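Local coordinates for protein putative O-Methyltransferase (Corynebacterium glutamicum, PDB 3DR5) that probably acts as an O-methyltransferase that uses S-adenosyl-L-methionine as methyl donor, although its substrate is not established, at residues T83-D88 against R112-R117. Sequence-based numbering, arbitrary orientation.
Sequences TLTCID and RFLLSR
The carbonyl oxygen of Cys86 meets three groups of the neighbouring strand: the amide of Leu114 binds it (N to O 2.8 Å, N-H...O 176°), the CA-H of Phe113 approaches it, and the Phe113 ring presents one face to it, with the oxygen offset toward the rim. Two further backbone bonds, Arg112 N to Leu84 O and Cys86 N to Arg112 O, both 2.8 Å, complete the regular parallel ladder. Beyond it the pairing weakens. Asp88 N reaches Leu114 O at 3.3 Å, and Leu115 is the centre of an inverse gamma turn, in which Ser116 N bonds weakly back to Leu114 O; the same N also makes a weak bond to Asp88 O. Asp88 O also lies in the plane of the Phe113 ring at its edge, 3.5 Å from CE2.

Helix 91-103 connects the two strands in a beta-alpha-beta unit of the Rossmann-like methyltransferase fold, with strand 111-114 at one edge of the chain's sheet and 83-87 next in. On the face toward that helix, Phe113 has CG anti to its backbone N (chi1 -154°), which swings the ring across to Cys86; CD1 lies 3.5 Å from Cys86 CB, while the sulfur stands oblique to the ring, 5.3 Å from Cys86 SG to the centroid. Gln94, Ala97 and Lys98 of the helix pack on the same phenyl group.

On the opposite face, with Ile87 and Leu114, Thr85 and Arg112 run side by side. The arginine chain, bent at chi2 and chi3, lays CD against Thr85 OG1 and CG2 and lets NH1 make a weak bond to OG1, at the guanidinium edge. Leu114 CD1 meets Thr85 CG2 at 3.7 Å, and Val121 of helix 118-121 touches both Ile87 and Leu114. Asp88 OD2 accepts a hydrogen bond from Glu90 N and is hydrogen-bonded to His93 ND1.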
loop_
_atom_site.group_PDB
_atom_site.type_symbol
_atom_site.label_atom_id
_atom_site.label_comp_id
_atom_site.label_asym_id
_atom_site.label_seq_id
_atom_site.Cartn_x
_atom_site.Cartn_y
_atom_site.Cartn_z
ATOM N N THR A 83 -7.833 -16.489 -8.992
ATOM C CA THR A 83 -9.262 -16.261 -8.789
ATOM C C THR A 83 -9.512 -15.365 -7.576
ATOM O O THR A 83 -8.627 -15.161 -6.733
ATOM C CB THR A 83 -10.051 -17.580 -8.535
ATOM O OG1 THR A 83 -9.610 -18.174 -7.305
ATOM C CG2 THR A 83 -9.855 -18.576 -9.677
ATOM N N LEU A 84 -10.715 -14.809 -7.506
ATOM C CA LEU A 84 -11.104 -14.013 -6.353
ATOM C C LEU A 84 -12.134 -14.883 -5.642
ATOM O O LEU A 84 -13.115 -15.333 -6.243
ATOM C CB LEU A 84 -11.756 -12.677 -6.751
ATOM C CG LEU A 84 -12.471 -11.930 -5.609
ATOM C CD1 LEU A 84 -11.464 -11.433 -4.568
ATOM C CD2 LEU A 84 -13.243 -10.760 -6.199
ATOM N N THR A 85 -11.899 -15.145 -4.365
ATOM C CA THR A 85 -12.817 -15.947 -3.568
ATOM C C THR A 85 -13.531 -14.998 -2.611
ATOM O O THR A 85 -12.903 -14.365 -1.761
ATOM C CB THR A 85 -12.059 -17.031 -2.774
ATOM O OG1 THR A 85 -11.471 -17.960 -3.693
ATOM C CG2 THR A 85 -12.993 -17.765 -1.829
ATOM N N CYS A 86 -14.849 -14.898 -2.766
ATOM C CA CYS A 86 -15.668 -14.036 -1.923
ATOM C C CYS A 86 -16.378 -14.886 -0.884
ATOM O O CYS A 86 -16.848 -15.983 -1.176
ATOM C CB CYS A 86 -16.704 -13.292 -2.763
ATOM S SG CYS A 86 -16.005 -12.324 -4.116
ATOM N N ILE A 87 -16.463 -14.369 0.335
ATOM C CA ILE A 87 -17.097 -15.103 1.422
ATOM C C ILE A 87 -18.090 -14.286 2.243
ATOM O O ILE A 87 -17.714 -13.288 2.873
ATOM C CB ILE A 87 -16.047 -15.645 2.420
ATOM C CG1 ILE A 87 -14.889 -16.305 1.669
ATOM C CG2 ILE A 87 -16.710 -16.619 3.395
ATOM C CD1 ILE A 87 -13.860 -16.954 2.572
ATOM N N ASP A 88 -19.353 -14.704 2.214
ATOM C CA ASP A 88 -20.401 -14.076 3.010
ATOM C C ASP A 88 -21.569 -15.071 3.120
ATOM O O ASP A 88 -21.865 -15.795 2.174
ATOM C CB ASP A 88 -20.886 -12.752 2.397
ATOM C CG ASP A 88 -21.809 -11.982 3.345
ATOM O OD1 ASP A 88 -21.305 -11.383 4.316
ATOM O OD2 ASP A 88 -23.038 -12.000 3.131
ATOM N N ARG A 112 -15.212 -16.862 -7.327
ATOM C CA ARG A 112 -15.760 -17.995 -6.613
ATOM C C ARG A 112 -16.449 -17.448 -5.363
ATOM O O ARG A 112 -15.826 -16.735 -4.568
ATOM C CB ARG A 112 -14.604 -18.933 -6.240
ATOM C CG ARG A 112 -14.939 -20.028 -5.267
ATOM C CD ARG A 112 -13.744 -20.262 -4.353
ATOM N NE ARG A 112 -13.369 -21.669 -4.278
ATOM C CZ ARG A 112 -12.308 -22.124 -3.618
ATOM N NH1 ARG A 112 -11.506 -21.286 -2.966
ATOM N NH2 ARG A 112 -12.055 -23.422 -3.610
ATOM N N PHE A 113 -17.726 -17.771 -5.180
ATOM C CA PHE A 113 -18.432 -17.285 -4.003
ATOM C C PHE A 113 -18.752 -18.414 -3.028
ATOM O O PHE A 113 -19.346 -19.429 -3.396
ATOM C CB PHE A 113 -19.725 -16.559 -4.392
ATOM C CG PHE A 113 -20.174 -15.535 -3.371
ATOM C CD1 PHE A 113 -20.025 -14.170 -3.620
ATOM C CD2 PHE A 113 -20.696 -15.937 -2.147
ATOM C CE1 PHE A 113 -20.381 -13.220 -2.655
ATOM C CE2 PHE A 113 -21.059 -15.002 -1.178
ATOM C CZ PHE A 113 -20.901 -13.638 -1.430
ATOM N N LEU A 114 -18.343 -18.245 -1.779
ATOM C CA LEU A 114 -18.619 -19.249 -0.760
ATOM C C LEU A 114 -19.670 -18.687 0.211
ATOM O O LEU A 114 -19.371 -17.821 1.044
ATOM C CB LEU A 114 -17.335 -19.624 0.007
ATOM C CG LEU A 114 -16.096 -19.980 -0.828
ATOM C CD1 LEU A 114 -14.929 -20.328 0.086
ATOM C CD2 LEU A 114 -16.415 -21.152 -1.745
ATOM N N LEU A 115 -20.901 -19.182 0.079
ATOM C CA LEU A 115 -22.024 -18.775 0.927
ATOM C C LEU A 115 -21.804 -19.381 2.315
ATOM O O LEU A 115 -22.391 -20.415 2.656
ATOM C CB LEU A 115 -23.342 -19.320 0.371
ATOM C CG LEU A 115 -24.477 -18.409 -0.100
ATOM C CD1 LEU A 115 -25.796 -19.168 0.112
ATOM C CD2 LEU A 115 -24.504 -17.089 0.679
ATOM N N SER A 116 -20.983 -18.728 3.128
ATOM C CA SER A 116 -20.665 -19.241 4.457
ATOM C C SER A 116 -20.247 -18.130 5.405
ATOM O O SER A 116 -20.026 -16.986 4.984
ATOM C CB SER A 116 -19.499 -20.220 4.383
ATOM O OG SER A 116 -19.152 -20.556 3.046
ATOM N N ARG A 117 -20.133 -18.475 6.681
ATOM C CA ARG A 117 -19.663 -17.530 7.661
ATOM C C ARG A 117 -18.149 -17.692 7.468
ATOM O O ARG A 117 -17.620 -18.814 7.386
ATOM C CB ARG A 117 -20.099 -17.947 9.071
ATOM C CG ARG A 117 -21.596 -18.146 9.148
ATOM C CD ARG A 117 -22.005 -18.805 10.442
ATOM N NE ARG A 117 -21.640 -17.993 11.601
ATOM C CZ ARG A 117 -22.046 -18.237 12.844
ATOM N NH1 ARG A 117 -22.837 -19.273 13.096
ATOM N NH2 ARG A 117 -21.662 -17.442 13.835
#